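Local structure of cell division protein FtsZ 1 (Methanocaldococcus jannaschii, 2VAP) at residues A[41-46]-A[65-70]; A[48-53]-A[74-79]; A[277-282]-A[308-313]; A[284-289]-A[336-341]. The protein binds GTP and probably hydrolyses it while polymerising into the Z ring, which forms at the future division site and recruits other division proteins. All blocks are in the same frame, centred on the assembly; numbering follows the deposited sequence.

Contact 1 (A[41-46]-A[65-70]); sequences TVVGCG and KTVAIN. With GDP (guanosine-5'-diphosphate), chain B.
V42 and G44 each donate and accept a backbone hydrogen bond opposite K65, V67 and I69, pairing the two parallel strands of a beta-alpha-beta crossover in the Rossmann-like GTPase domain. Five such bonds cross, from V42 N to K65 O at 2.8 Å down to G46 N on I69 O at 3.1 Å; this last one is the least straight (157°), at the point where the chain turns off toward the GDP phosphates. CA-H...O contacts fill in between, the shortest from V43 CA to V67 O at 3.3 Å.

The apolar contacts line one face. T41 CG2 meets V67 CG2 at 3.7 Å, and V43 lies alongside V67. With its CG1 set between backbone N and carbonyl carbon (chi1 74°), I69 brings CD1 within 3.7 Å of C45 SG.

At the last residue of strand 64-70, the N70 amide lies beside G46 while its OD1 accepts from D72 N. An alanine at N70 is likely to leave D72 N without that acceptor and open a gap between G46 and T135.

Strand 124-130 continues the sheet beyond 40-45, and 83-86 beyond 64-70. Helix 46-59 packs on V42 and T66, helix 135-149 on C45 and I69.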
loop_
_atom_site.group_PDB
_atom_site.type_symbol
_atom_site.label_atom_id
_atom_site.label_comp_id
_atom_site.label_asym_id
_atom_site.label_seq_id
_atom_site.Cartn_x
_atom_site.Cartn_y
_atom_site.Cartn_z
ATOM N N THR A 41 2.195 3.408 11.070
ATOM C CA THR A 41 3.348 2.518 10.995
ATOM C C THR A 41 3.253 1.647 9.742
ATOM O O THR A 41 2.192 1.100 9.436
ATOM C CB THR A 41 3.465 1.638 12.262
ATOM O OG1 THR A 41 3.509 2.478 13.423
ATOM C CG2 THR A 41 4.725 0.782 12.223
ATOM N N VAL A 42 4.363 1.543 9.014
ATOM C CA VAL A 42 4.449 0.669 7.847
ATOM C C VAL A 42 5.342 -0.524 8.188
ATOM O O VAL A 42 6.497 -0.349 8.583
ATOM C CB VAL A 42 5.005 1.414 6.602
ATOM C CG1 VAL A 42 5.009 0.501 5.380
ATOM C CG2 VAL A 42 4.195 2.675 6.319
ATOM N N VAL A 43 4.792 -1.728 8.043
ATOM C CA VAL A 43 5.520 -2.961 8.345
ATOM C C VAL A 43 5.796 -3.750 7.065
ATOM O O VAL A 43 4.868 -4.169 6.370
ATOM C CB VAL A 43 4.759 -3.854 9.363
ATOM C CG1 VAL A 43 5.592 -5.077 9.738
ATOM C CG2 VAL A 43 4.397 -3.062 10.611
ATOM N N GLY A 44 7.079 -3.940 6.761
ATOM C CA GLY A 44 7.499 -4.710 5.593
ATOM C C GLY A 44 8.008 -6.081 5.990
ATOM O O GLY A 44 8.922 -6.196 6.811
ATOM N N CYS A 45 7.423 -7.118 5.396
ATOM C CA CYS A 45 7.700 -8.500 5.784
ATOM C C CYS A 45 8.425 -9.271 4.684
ATOM O O CYS A 45 7.996 -9.270 3.529
ATOM C CB CYS A 45 6.394 -9.215 6.142
ATOM S SG CYS A 45 5.316 -8.307 7.275
ATOM N N GLY A 46 9.521 -9.931 5.051
ATOM C CA GLY A 46 10.280 -10.754 4.109
ATOM C C GLY A 46 11.203 -9.951 3.212
ATOM O O GLY A 46 11.367 -8.746 3.399
ATOM N N LYS A 65 6.239 5.662 10.788
ATOM C CA LYS A 65 7.286 4.807 11.334
ATOM C C LYS A 65 7.470 3.607 10.412
ATOM O O LYS A 65 6.490 3.026 9.942
ATOM C CB LYS A 65 6.894 4.340 12.740
ATOM C CG LYS A 65 7.948 3.512 13.467
ATOM C CD LYS A 65 7.415 3.019 14.803
ATOM C CE LYS A 65 8.441 2.167 15.534
ATOM N NZ LYS A 65 7.938 1.734 16.868
ATOM N N THR A 66 8.723 3.243 10.150
ATOM C CA THR A 66 9.024 2.085 9.307
ATOM C C THR A 66 9.550 0.915 10.131
ATOM O O THR A 66 10.505 1.061 10.897
ATOM C CB THR A 66 10.028 2.422 8.179
ATOM O OG1 THR A 66 11.162 3.105 8.728
ATOM C CG2 THR A 66 9.370 3.294 7.113
ATOM N N VAL A 67 8.907 -0.238 9.974
ATOM C CA VAL A 67 9.311 -1.460 10.664
ATOM C C VAL A 67 9.593 -2.557 9.638
ATOM O O VAL A 67 8.766 -2.834 8.769
ATOM C CB VAL A 67 8.233 -1.934 11.681
ATOM C CG1 VAL A 67 8.638 -3.253 12.339
ATOM C CG2 VAL A 67 7.990 -0.870 12.745
ATOM N N ALA A 68 10.774 -3.162 9.735
ATOM C CA ALA A 68 11.139 -4.283 8.877
ATOM C C ALA A 68 11.225 -5.560 9.700
ATOM O O ALA A 68 11.895 -5.595 10.735
ATOM C CB ALA A 68 12.460 -4.011 8.176
ATOM N N ILE A 69 10.528 -6.598 9.249
ATOM C CA ILE A 69 10.601 -7.906 9.899
ATOM C C ILE A 69 11.029 -8.987 8.908
ATOM O O ILE A 69 10.658 -8.950 7.730
ATOM C CB ILE A 69 9.282 -8.303 10.635
ATOM C CG1 ILE A 69 8.177 -8.698 9.650
ATOM C CG2 ILE A 69 8.824 -7.184 11.586
ATOM C CD1 ILE A 69 7.074 -9.545 10.270
ATOM N N ASN A 70 11.824 -9.937 9.392
ATOM C CA ASN A 70 12.325 -11.021 8.553
ATOM C C ASN A 70 12.820 -12.188 9.391
ATOM O O ASN A 70 13.218 -12.011 10.544
ATOM C CB ASN A 70 13.460 -10.521 7.649
ATOM C CG ASN A 70 13.529 -11.261 6.318
ATOM O OD1 ASN A 70 13.254 -12.459 6.231
ATOM N ND2 ASN A 70 13.906 -10.540 5.270
HETATM P PB GDP B . 10.207 -14.142 1.380
HETATM O O1B GDP B . 10.284 -15.590 1.801
HETATM O O2B GDP B . 11.410 -13.399 1.910
HETATM O O3B GDP B . 8.941 -13.532 1.929
HETATM O O3A GDP B . 10.188 -14.104 -0.230
HETATM P PA GDP B . 10.532 -12.795 -1.104
HETATM O O1A GDP B . 10.081 -11.525 -0.426
HETATM O O2A GDP B . 12.001 -12.744 -1.455
HETATM O "O5'" GDP B . 9.672 -13.048 -2.436
HETATM C "C5'" GDP B . 8.261 -13.226 -2.354
HETATM C "C4'" GDP B . 7.612 -12.670 -3.611
HETATM O "O4'" GDP B . 7.951 -11.289 -3.767
HETATM C "C3'" GDP B . 8.112 -13.378 -4.860
HETATM O "O3'" GDP B . 7.255 -14.466 -5.222
HETATM C "C2'" GDP B . 8.155 -12.288 -5.912
HETATM O "O2'" GDP B . 6.916 -12.229 -6.622
HETATM C "C1'" GDP B . 8.317 -11.002 -5.120
HETATM N N9 GDP B . 9.713 -10.487 -5.169
HETATM C C8 GDP B . 10.862 -11.192 -5.079
HETATM N N7 GDP B . 11.948 -10.376 -5.156
HETATM C C5 GDP B . 11.493 -9.116 -5.296
HETATM C C6 GDP B . 12.089 -7.763 -5.434
HETATM O O6 GDP B . 13.329 -7.604 -5.440
HETATM N N1 GDP B . 11.256 -6.714 -5.554
HETATM C C2 GDP B . 9.913 -6.852 -5.551
HETATM N N2 GDP B . 9.133 -5.752 -5.675
HETATM N N3 GDP B . 9.304 -8.059 -5.428
HETATM C C4 GDP B . 10.025 -9.199 -5.300
#

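Contact 2 (A[48-53]-A[74-79]); sequences AGNNTI and QQLIRT. With GDP (guanosine-5'-diphosphate), chain B.
N50 meets T79 and L76 just beyond the glycine-rich turn of the GTPase domain, where the pattern G44, G46, G49 fits a Rossmann-type nucleotide-binding loop, the T1 loop of the tubulin/FtsZ family. Helix 46-59 starts there, and N50 points from it toward the short helix 73-77 and the turn that follows.

The side chains of N50 and T79 cross at about a right angle. T79 puts its hydroxyl beside the N50 side chain, OG1 lying 3.4 Å from N50 CB, while its methyl CG2 sits 3.4 Å from the backbone N50 O. With OG1 anti to the carbonyl carbon (chi1 -57°), the threonine reaches back along its own chain as well: OG1 donates to Q75 O at 2.7 Å, coming in 29° out of the carbonyl plane. That bond fixes the hydroxyl, and T79 N to L76 O (3.2 Å) closes the same turn.

L76 comes in at a slant, its CD1 methyl against the amide end of N50. One turn further along, I53 CG2 only grazes T79 CG2, at 4.4 Å. N50, L76 and T79 all rest on A68 of strand 64-70.

At the other end of segment 48-53, the A48 methyl rests against the nucleotide, and A48 N donates to GDP O1A at 2.8 Å, almost perfectly straight (177°).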
loop_
_atom_site.group_PDB
_atom_site.type_symbol
_atom_site.label_atom_id
_atom_site.label_comp_id
_atom_site.label_asym_id
_atom_site.label_seq_id
_atom_site.Cartn_x
_atom_site.Cartn_y
_atom_site.Cartn_z
ATOM N N ALA A 48 11.186 -8.969 -0.170
ATOM C CA ALA A 48 10.577 -7.879 -0.938
ATOM C C ALA A 48 10.041 -6.763 -0.043
ATOM O O ALA A 48 10.211 -5.581 -0.349
ATOM C CB ALA A 48 9.476 -8.417 -1.841
ATOM N N GLY A 49 9.403 -7.145 1.063
ATOM C CA GLY A 49 8.893 -6.190 2.046
ATOM C C GLY A 49 9.986 -5.341 2.672
ATOM O O GLY A 49 9.813 -4.135 2.854
ATOM N N ASN A 50 11.111 -5.975 3.001
ATOM C CA ASN A 50 12.273 -5.271 3.539
ATOM C C ASN A 50 12.857 -4.282 2.533
ATOM O O ASN A 50 13.214 -3.160 2.894
ATOM C CB ASN A 50 13.353 -6.260 3.989
ATOM C CG ASN A 50 13.019 -6.943 5.307
ATOM O OD1 ASN A 50 11.896 -6.859 5.813
ATOM N ND2 ASN A 50 14.002 -7.632 5.868
ATOM N N ASN A 51 12.938 -4.709 1.273
ATOM C CA ASN A 51 13.399 -3.856 0.178
ATOM C C ASN A 51 12.519 -2.617 0.025
ATOM O O ASN A 51 13.022 -1.513 -0.202
ATOM C CB ASN A 51 13.446 -4.647 -1.134
ATOM C CG ASN A 51 14.171 -3.904 -2.244
ATOM O OD1 ASN A 51 15.296 -3.435 -2.067
ATOM N ND2 ASN A 51 13.528 -3.804 -3.400
ATOM N N THR A 52 11.208 -2.811 0.164
ATOM C CA THR A 52 10.240 -1.714 0.133
ATOM C C THR A 52 10.495 -0.728 1.278
ATOM O O THR A 52 10.531 0.484 1.058
ATOM C CB THR A 52 8.780 -2.243 0.175
ATOM O OG1 THR A 52 8.553 -3.118 -0.937
ATOM C CG2 THR A 52 7.774 -1.097 0.114
ATOM N N ILE A 53 10.688 -1.257 2.487
ATOM C CA ILE A 53 10.967 -0.433 3.668
ATOM C C ILE A 53 12.242 0.404 3.504
ATOM O O ILE A 53 12.246 1.598 3.816
ATOM C CB ILE A 53 11.035 -1.291 4.969
ATOM C CG1 ILE A 53 9.655 -1.869 5.321
ATOM C CG2 ILE A 53 11.608 -0.489 6.141
ATOM C CD1 ILE A 53 8.596 -0.846 5.743
ATOM N N GLN A 74 20.460 -11.977 7.220
ATOM C CA GLN A 74 21.309 -11.357 6.200
ATOM C C GLN A 74 20.549 -10.254 5.471
ATOM O O GLN A 74 21.087 -9.169 5.242
ATOM C CB GLN A 74 21.829 -12.396 5.200
ATOM C CG GLN A 74 22.403 -13.672 5.825
ATOM C CD GLN A 74 23.519 -13.407 6.824
ATOM O OE1 GLN A 74 23.531 -13.970 7.918
ATOM N NE2 GLN A 74 24.460 -12.547 6.452
ATOM N N GLN A 75 19.296 -10.539 5.120
ATOM C CA GLN A 75 18.423 -9.563 4.468
ATOM C C GLN A 75 18.032 -8.428 5.416
ATOM O O GLN A 75 17.989 -7.264 5.014
ATOM C CB GLN A 75 17.167 -10.242 3.906
ATOM C CG GLN A 75 17.440 -11.269 2.804
ATOM C CD GLN A 75 16.174 -11.872 2.202
ATOM O OE1 GLN A 75 16.169 -12.286 1.043
ATOM N NE2 GLN A 75 15.103 -11.926 2.986
ATOM N N LEU A 76 17.761 -8.772 6.675
ATOM C CA LEU A 76 17.292 -7.797 7.663
ATOM C C LEU A 76 18.338 -6.743 8.039
ATOM O O LEU A 76 18.009 -5.565 8.180
ATOM C CB LEU A 76 16.772 -8.503 8.923
ATOM C CG LEU A 76 16.073 -7.622 9.967
ATOM C CD1 LEU A 76 14.723 -7.107 9.465
ATOM C CD2 LEU A 76 15.905 -8.377 11.267
ATOM N N ILE A 77 19.589 -7.166 8.201
ATOM C CA ILE A 77 20.649 -6.259 8.655
ATOM C C ILE A 77 21.042 -5.191 7.619
ATOM O O ILE A 77 21.419 -4.077 7.991
ATOM C CB ILE A 77 21.870 -7.041 9.240
ATOM C CG1 ILE A 77 21.834 -7.014 10.774
ATOM C CG2 ILE A 77 23.199 -6.468 8.763
ATOM C CD1 ILE A 77 20.617 -7.686 11.405
ATOM N N ARG A 78 20.926 -5.519 6.334
ATOM C CA ARG A 78 21.206 -4.541 5.274
ATOM C C ARG A 78 20.004 -3.641 4.951
ATOM O O ARG A 78 20.116 -2.705 4.156
ATOM C CB ARG A 78 21.759 -5.214 4.009
ATOM C CG ARG A 78 20.938 -6.370 3.462
ATOM C CD ARG A 78 21.529 -6.870 2.151
ATOM N NE ARG A 78 21.177 -8.263 1.879
ATOM C CZ ARG A 78 21.976 -9.303 2.110
ATOM N NH1 ARG A 78 23.190 -9.123 2.619
ATOM N NH2 ARG A 78 21.560 -10.529 1.827
ATOM N N THR A 79 18.866 -3.928 5.582
ATOM C CA THR A 79 17.661 -3.112 5.448
ATOM C C THR A 79 17.794 -1.826 6.267
ATOM O O THR A 79 18.386 -1.829 7.347
ATOM C CB THR A 79 16.407 -3.905 5.902
ATOM O OG1 THR A 79 16.300 -5.109 5.136
ATOM C CG2 THR A 79 15.130 -3.089 5.730
HETATM P PB GDP B . 10.207 -14.142 1.380
HETATM O O1B GDP B . 10.284 -15.590 1.801
HETATM O O2B GDP B . 11.410 -13.399 1.910
HETATM O O3B GDP B . 8.941 -13.532 1.929
HETATM O O3A GDP B . 10.188 -14.104 -0.230
HETATM P PA GDP B . 10.532 -12.795 -1.104
HETATM O O1A GDP B . 10.081 -11.525 -0.426
HETATM O O2A GDP B . 12.001 -12.744 -1.455
HETATM O "O5'" GDP B . 9.672 -13.048 -2.436
HETATM C "C5'" GDP B . 8.261 -13.226 -2.354
HETATM C "C4'" GDP B . 7.612 -12.670 -3.611
HETATM O "O4'" GDP B . 7.951 -11.289 -3.767
HETATM C "C3'" GDP B . 8.112 -13.378 -4.860
HETATM O "O3'" GDP B . 7.255 -14.466 -5.222
HETATM C "C2'" GDP B . 8.155 -12.288 -5.912
HETATM O "O2'" GDP B . 6.916 -12.229 -6.622
HETATM C "C1'" GDP B . 8.317 -11.002 -5.120
HETATM N N9 GDP B . 9.713 -10.487 -5.169
HETATM C C8 GDP B . 10.862 -11.192 -5.079
HETATM N N7 GDP B . 11.948 -10.376 -5.156
HETATM C C5 GDP B . 11.493 -9.116 -5.296
HETATM C C6 GDP B . 12.089 -7.763 -5.434
HETATM O O6 GDP B . 13.329 -7.604 -5.440
HETATM N N1 GDP B . 11.256 -6.714 -5.554
HETATM C C2 GDP B . 9.913 -6.852 -5.551
HETATM N N2 GDP B . 9.133 -5.752 -5.675
HETATM N N3 GDP B . 9.304 -8.059 -5.428
HETATM C C4 GDP B . 10.025 -9.199 -5.300
#

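Contact 3 (A[277-282]-A[308-313]); sequences VDIDGA and SSRLDP
The loop leading into strand 284-291 meets the C-terminal end of helix 297-310 here, with I279 and D280 both taking hold of the R310 side chain. D280 OD2 forms a salt bridge with R310 NH1 at 2.9 Å. The carboxylate lies at the edge of the guanidinium, close to its plane; NH1 comes to the syn side of OD2 but 31° out of the carboxylate plane, and the two flat groups are turned 48° against each other. I279 comes in over a face instead: its CD1 sits 3.6 Å above the centre of the R310 guanidinium, and the same methyl is 3.7 Å from R310 CG. The arginine leaves its helix with CG anti to the backbone N and then bends at chi2 (62°), which folds the chain round that methyl. An alanine in place of D280 would probably leave R310 NH1 without its carboxylate and the guanidinium freer to turn off I279.

Both segments belong to the C-terminal domain of the FtsZ family, and L311 is the first residue to leave the helical conformation after helix 297-310. Its CD2 rests against both I279 O, at 3.4 Å, and A282 CB, at 4.0 Å, while I337 of strand 331-338 backs both A282 and L311.

Beside the L311 side chain, one water bridges the two segments: it donates to I279 O (2.7 Å) and to A282 O (3.0 Å), and accepts from D312 N (2.9 Å). D278, two residues before D280, forms its own salt bridge with R343.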
loop_
_atom_site.group_PDB
_atom_site.type_symbol
_atom_site.label_atom_id
_atom_site.label_comp_id
_atom_site.label_asym_id
_atom_site.label_seq_id
_atom_site.Cartn_x
_atom_site.Cartn_y
_atom_site.Cartn_z
ATOM N N VAL A 277 -9.789 -5.553 -12.696
ATOM C CA VAL A 277 -11.166 -5.768 -12.251
ATOM C C VAL A 277 -12.114 -4.849 -13.029
ATOM O O VAL A 277 -11.694 -3.814 -13.552
ATOM C CB VAL A 277 -11.317 -5.530 -10.709
ATOM C CG1 VAL A 277 -11.084 -4.062 -10.341
ATOM C CG2 VAL A 277 -12.673 -6.015 -10.198
ATOM N N ASP A 278 -13.384 -5.244 -13.114
ATOM C CA ASP A 278 -14.436 -4.361 -13.600
ATOM C C ASP A 278 -14.670 -3.289 -12.533
ATOM O O ASP A 278 -15.186 -3.577 -11.449
ATOM C CB ASP A 278 -15.720 -5.154 -13.876
ATOM C CG ASP A 278 -16.803 -4.319 -14.554
ATOM O OD1 ASP A 278 -16.522 -3.182 -14.993
ATOM O OD2 ASP A 278 -17.947 -4.811 -14.652
ATOM N N ILE A 279 -14.274 -2.058 -12.849
ATOM C CA ILE A 279 -14.320 -0.951 -11.885
ATOM C C ILE A 279 -15.736 -0.442 -11.583
ATOM O O ILE A 279 -15.917 0.446 -10.747
ATOM C CB ILE A 279 -13.386 0.226 -12.296
ATOM C CG1 ILE A 279 -13.706 0.715 -13.715
ATOM C CG2 ILE A 279 -11.918 -0.186 -12.154
ATOM C CD1 ILE A 279 -13.000 2.003 -14.105
ATOM N N ASP A 280 -16.729 -1.017 -12.260
ATOM C CA ASP A 280 -18.135 -0.709 -12.003
ATOM C C ASP A 280 -18.614 -1.298 -10.674
ATOM O O ASP A 280 -19.600 -0.831 -10.102
ATOM C CB ASP A 280 -19.017 -1.214 -13.151
ATOM C CG ASP A 280 -18.768 -0.472 -14.457
ATOM O OD1 ASP A 280 -18.707 -1.137 -15.512
ATOM O OD2 ASP A 280 -18.633 0.770 -14.431
ATOM N N GLY A 281 -17.907 -2.319 -10.191
ATOM C CA GLY A 281 -18.231 -2.966 -8.921
ATOM C C GLY A 281 -17.643 -2.271 -7.704
ATOM O O GLY A 281 -17.801 -2.745 -6.576
ATOM N N ALA A 282 -16.968 -1.147 -7.934
ATOM C CA ALA A 282 -16.344 -0.366 -6.868
ATOM C C ALA A 282 -17.371 0.389 -6.034
ATOM O O ALA A 282 -18.341 0.932 -6.567
ATOM C CB ALA A 282 -15.338 0.601 -7.449
ATOM N N SER A 308 -15.081 10.150 -10.729
ATOM C CA SER A 308 -16.457 10.108 -10.227
ATOM C C SER A 308 -17.475 9.745 -11.309
ATOM O O SER A 308 -18.416 8.991 -11.052
ATOM C CB SER A 308 -16.833 11.440 -9.571
ATOM O OG SER A 308 -18.104 11.359 -8.946
ATOM N N SER A 309 -17.276 10.280 -12.513
ATOM C CA SER A 309 -18.160 10.006 -13.648
ATOM C C SER A 309 -18.026 8.565 -14.143
ATOM O O SER A 309 -19.002 7.966 -14.598
ATOM C CB SER A 309 -17.887 10.986 -14.792
ATOM O OG SER A 309 -16.554 10.870 -15.259
ATOM N N ARG A 310 -16.814 8.021 -14.044
ATOM C CA ARG A 310 -16.526 6.660 -14.492
ATOM C C ARG A 310 -17.048 5.609 -13.509
ATOM O O ARG A 310 -17.568 4.569 -13.922
ATOM C CB ARG A 310 -15.019 6.487 -14.737
ATOM C CG ARG A 310 -14.587 5.111 -15.242
ATOM C CD ARG A 310 -15.202 4.763 -16.595
ATOM N NE ARG A 310 -14.920 3.382 -16.987
ATOM C CZ ARG A 310 -15.658 2.328 -16.640
ATOM N NH1 ARG A 310 -16.736 2.478 -15.880
ATOM N NH2 ARG A 310 -15.312 1.117 -17.051
ATOM N N LEU A 311 -16.912 5.888 -12.215
ATOM C CA LEU A 311 -17.360 4.967 -11.171
ATOM C C LEU A 311 -18.867 5.048 -10.931
ATOM O O LEU A 311 -19.552 5.910 -11.490
ATOM C CB LEU A 311 -16.611 5.227 -9.859
ATOM C CG LEU A 311 -15.099 4.996 -9.775
ATOM C CD1 LEU A 311 -14.623 5.337 -8.374
ATOM C CD2 LEU A 311 -14.714 3.565 -10.135
ATOM N N ASP A 312 -19.368 4.136 -10.099
ATOM C CA ASP A 312 -20.759 4.138 -9.655
ATOM C C ASP A 312 -21.048 5.433 -8.889
ATOM O O ASP A 312 -20.254 5.831 -8.035
ATOM C CB ASP A 312 -21.022 2.915 -8.768
ATOM C CG ASP A 312 -22.501 2.659 -8.537
ATOM O OD1 ASP A 312 -23.116 3.380 -7.723
ATOM O OD2 ASP A 312 -23.045 1.722 -9.159
ATOM N N PRO A 313 -22.178 6.102 -9.204
ATOM C CA PRO A 313 -22.535 7.382 -8.576
ATOM C C PRO A 313 -22.660 7.329 -7.050
ATOM O O PRO A 313 -22.564 8.368 -6.392
ATOM C CB PRO A 313 -23.895 7.720 -9.205
ATOM C CG PRO A 313 -24.405 6.430 -9.755
ATOM C CD PRO A 313 -23.189 5.689 -10.195
HETATM O O HOH W 1 -17.812 1.846 -9.385
#

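Contact 4 (A[284-289]-A[336-341]); sequences GALIHV and VITGVQ
G284, A285 and L286 run antiparallel to T338, I337 and V336, the short strand axes 4.6 Å apart and 165° between their directions. L286 and V336 form a regular hydrogen-bonded pair, L286 N to V336 O at 2.8 Å and V336 N to L286 O at 2.9 Å, both donors in the carbonyl plane. The G284–T338 pair is less even. T338 N meets G284 O at 2.9 Å from well above the carbonyl plane, and the return bond from G284 N to T338 O is weak at 3.5 Å. Between them, A285 and I337 are a non-hydrogen-bonded pair, with A285 CA held 3.2 Å from V336 O in a CA-H...O contact.

On the face of A285, I337 turns its CD1 (chi2 -67°) back to lie 3.8 Å from A285 CB. On the other face, L286 and T338 cross at about a right angle, CD1 of L286 4.1 Å from CG2 of T338. T338 OG1 sits against the G284 carbonyl group, where a CB on G284 would collide with it, which favours glycine here.

This is the inner pair of the mixed sheet of the C-terminal domain, with strand 316-323 beyond 284-291 and 249-256 beyond 331-338. Helix 204-227 packs on L286 and V336. Against the opposite face come L311, on A285 and I337, and helix 297-310, on I287.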
loop_
_atom_site.group_PDB
_atom_site.type_symbol
_atom_site.label_atom_id
_atom_site.label_comp_id
_atom_site.label_asym_id
_atom_site.label_seq_id
_atom_site.Cartn_x
_atom_site.Cartn_y
_atom_site.Cartn_z
ATOM N N GLY A 284 -16.000 2.445 -3.403
ATOM C CA GLY A 284 -15.201 3.543 -2.867
ATOM C C GLY A 284 -13.905 3.758 -3.625
ATOM O O GLY A 284 -13.494 2.913 -4.423
ATOM N N ALA A 285 -13.263 4.896 -3.370
ATOM C CA ALA A 285 -12.003 5.239 -4.025
ATOM C C ALA A 285 -11.194 6.259 -3.238
ATOM O O ALA A 285 -11.752 7.164 -2.615
ATOM C CB ALA A 285 -12.254 5.753 -5.440
ATOM N N LEU A 286 -9.873 6.096 -3.271
ATOM C CA LEU A 286 -8.947 7.116 -2.795
ATOM C C LEU A 286 -8.164 7.643 -3.991
ATOM O O LEU A 286 -7.678 6.863 -4.814
ATOM C CB LEU A 286 -7.993 6.560 -1.732
ATOM C CG LEU A 286 -8.588 6.039 -0.418
ATOM C CD1 LEU A 286 -8.861 4.542 -0.495
ATOM C CD2 LEU A 286 -7.654 6.338 0.742
ATOM N N ILE A 287 -8.065 8.965 -4.092
ATOM C CA ILE A 287 -7.351 9.607 -5.196
ATOM C C ILE A 287 -6.261 10.520 -4.652
ATOM O O ILE A 287 -6.539 11.438 -3.879
ATOM C CB ILE A 287 -8.300 10.442 -6.103
ATOM C CG1 ILE A 287 -9.496 9.607 -6.569
ATOM C CG2 ILE A 287 -7.535 11.017 -7.303
ATOM C CD1 ILE A 287 -10.576 10.413 -7.270
ATOM N N HIS A 288 -5.022 10.255 -5.050
ATOM C CA HIS A 288 -3.909 11.136 -4.721
ATOM C C HIS A 288 -3.358 11.754 -6.001
ATOM O O HIS A 288 -2.759 11.063 -6.829
ATOM C CB HIS A 288 -2.806 10.381 -3.972
ATOM C CG HIS A 288 -1.793 11.275 -3.322
ATOM N ND1 HIS A 288 -0.969 10.847 -2.302
ATOM C CD2 HIS A 288 -1.477 12.576 -3.536
ATOM C CE1 HIS A 288 -0.183 11.841 -1.925
ATOM N NE2 HIS A 288 -0.473 12.902 -2.657
ATOM N N VAL A 289 -3.578 13.057 -6.155
ATOM C CA VAL A 289 -3.056 13.807 -7.293
ATOM C C VAL A 289 -1.720 14.428 -6.900
ATOM O O VAL A 289 -1.624 15.136 -5.896
ATOM C CB VAL A 289 -4.041 14.910 -7.761
ATOM C CG1 VAL A 289 -3.539 15.580 -9.038
ATOM C CG2 VAL A 289 -5.436 14.332 -7.982
ATOM N N VAL A 336 -6.814 4.348 -5.917
ATOM C CA VAL A 336 -7.034 3.116 -5.164
ATOM C C VAL A 336 -8.536 2.864 -5.085
ATOM O O VAL A 336 -9.265 3.593 -4.411
ATOM C CB VAL A 336 -6.405 3.164 -3.746
ATOM C CG1 VAL A 336 -6.656 1.857 -2.999
ATOM C CG2 VAL A 336 -4.909 3.445 -3.827
ATOM N N ILE A 337 -8.981 1.831 -5.794
ATOM C CA ILE A 337 -10.395 1.492 -5.911
ATOM C C ILE A 337 -10.748 0.390 -4.914
ATOM O O ILE A 337 -10.113 -0.664 -4.907
ATOM C CB ILE A 337 -10.724 1.044 -7.364
ATOM C CG1 ILE A 337 -10.494 2.192 -8.363
ATOM C CG2 ILE A 337 -12.130 0.481 -7.471
ATOM C CD1 ILE A 337 -11.450 3.370 -8.231
ATOM N N THR A 338 -11.762 0.632 -4.083
ATOM C CA THR A 338 -12.118 -0.296 -3.002
ATOM C C THR A 338 -13.472 -0.981 -3.207
ATOM O O THR A 338 -14.302 -0.523 -3.997
ATOM C CB THR A 338 -12.113 0.404 -1.618
ATOM O OG1 THR A 338 -13.132 1.411 -1.579
ATOM C CG2 THR A 338 -10.756 1.041 -1.327
ATOM N N GLY A 339 -13.678 -2.082 -2.484
ATOM C CA GLY A 339 -14.941 -2.819 -2.506
ATOM C C GLY A 339 -15.183 -3.630 -3.766
ATOM O O GLY A 339 -16.331 -3.817 -4.173
ATOM N N VAL A 340 -14.107 -4.123 -4.378
ATOM C CA VAL A 340 -14.207 -4.862 -5.645
ATOM C C VAL A 340 -14.277 -6.386 -5.479
ATOM O O VAL A 340 -14.213 -7.122 -6.468
ATOM C CB VAL A 340 -13.072 -4.487 -6.646
ATOM C CG1 VAL A 340 -13.177 -3.024 -7.058
ATOM C CG2 VAL A 340 -11.690 -4.804 -6.075
ATOM N N GLN A 341 -14.418 -6.851 -4.237
ATOM C CA GLN A 341 -14.469 -8.292 -3.944
ATOM C C GLN A 341 -15.670 -9.010 -4.573
ATOM O O GLN A 341 -15.624 -10.221 -4.795
ATOM C CB GLN A 341 -14.409 -8.561 -2.433
ATOM C CG GLN A 341 -15.561 -7.981 -1.607
ATOM C CD GLN A 341 -15.278 -6.583 -1.081
ATOM O OE1 GLN A 341 -14.343 -5.912 -1.521
ATOM N NE2 GLN A 341 -16.088 -6.139 -0.126
#

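In the fold
Contacts 1 and 2 belong to the GTPase domain: contact 1 pairs the two strands that flank helix 46-59, and contact 2 sets that helix against segment 74-79. Both touch GDP, and their centres are 9 Å apart. Contacts 3 and 4 lie on the opposite side of the chain's centre, in the C-terminal domain, and meet directly where A282 and L311 touch I337. Contacts 1 and 4 are buried sheet pairings held mainly by backbone hydrogen bonds, one parallel, the other antiparallel. Contact 2 is buried too, but rests on side chains of helix 46-59 packed against helix 73-77 and the turn that follows. Contact 3, only partly buried, is the one that uses a salt bridge and a bridging water.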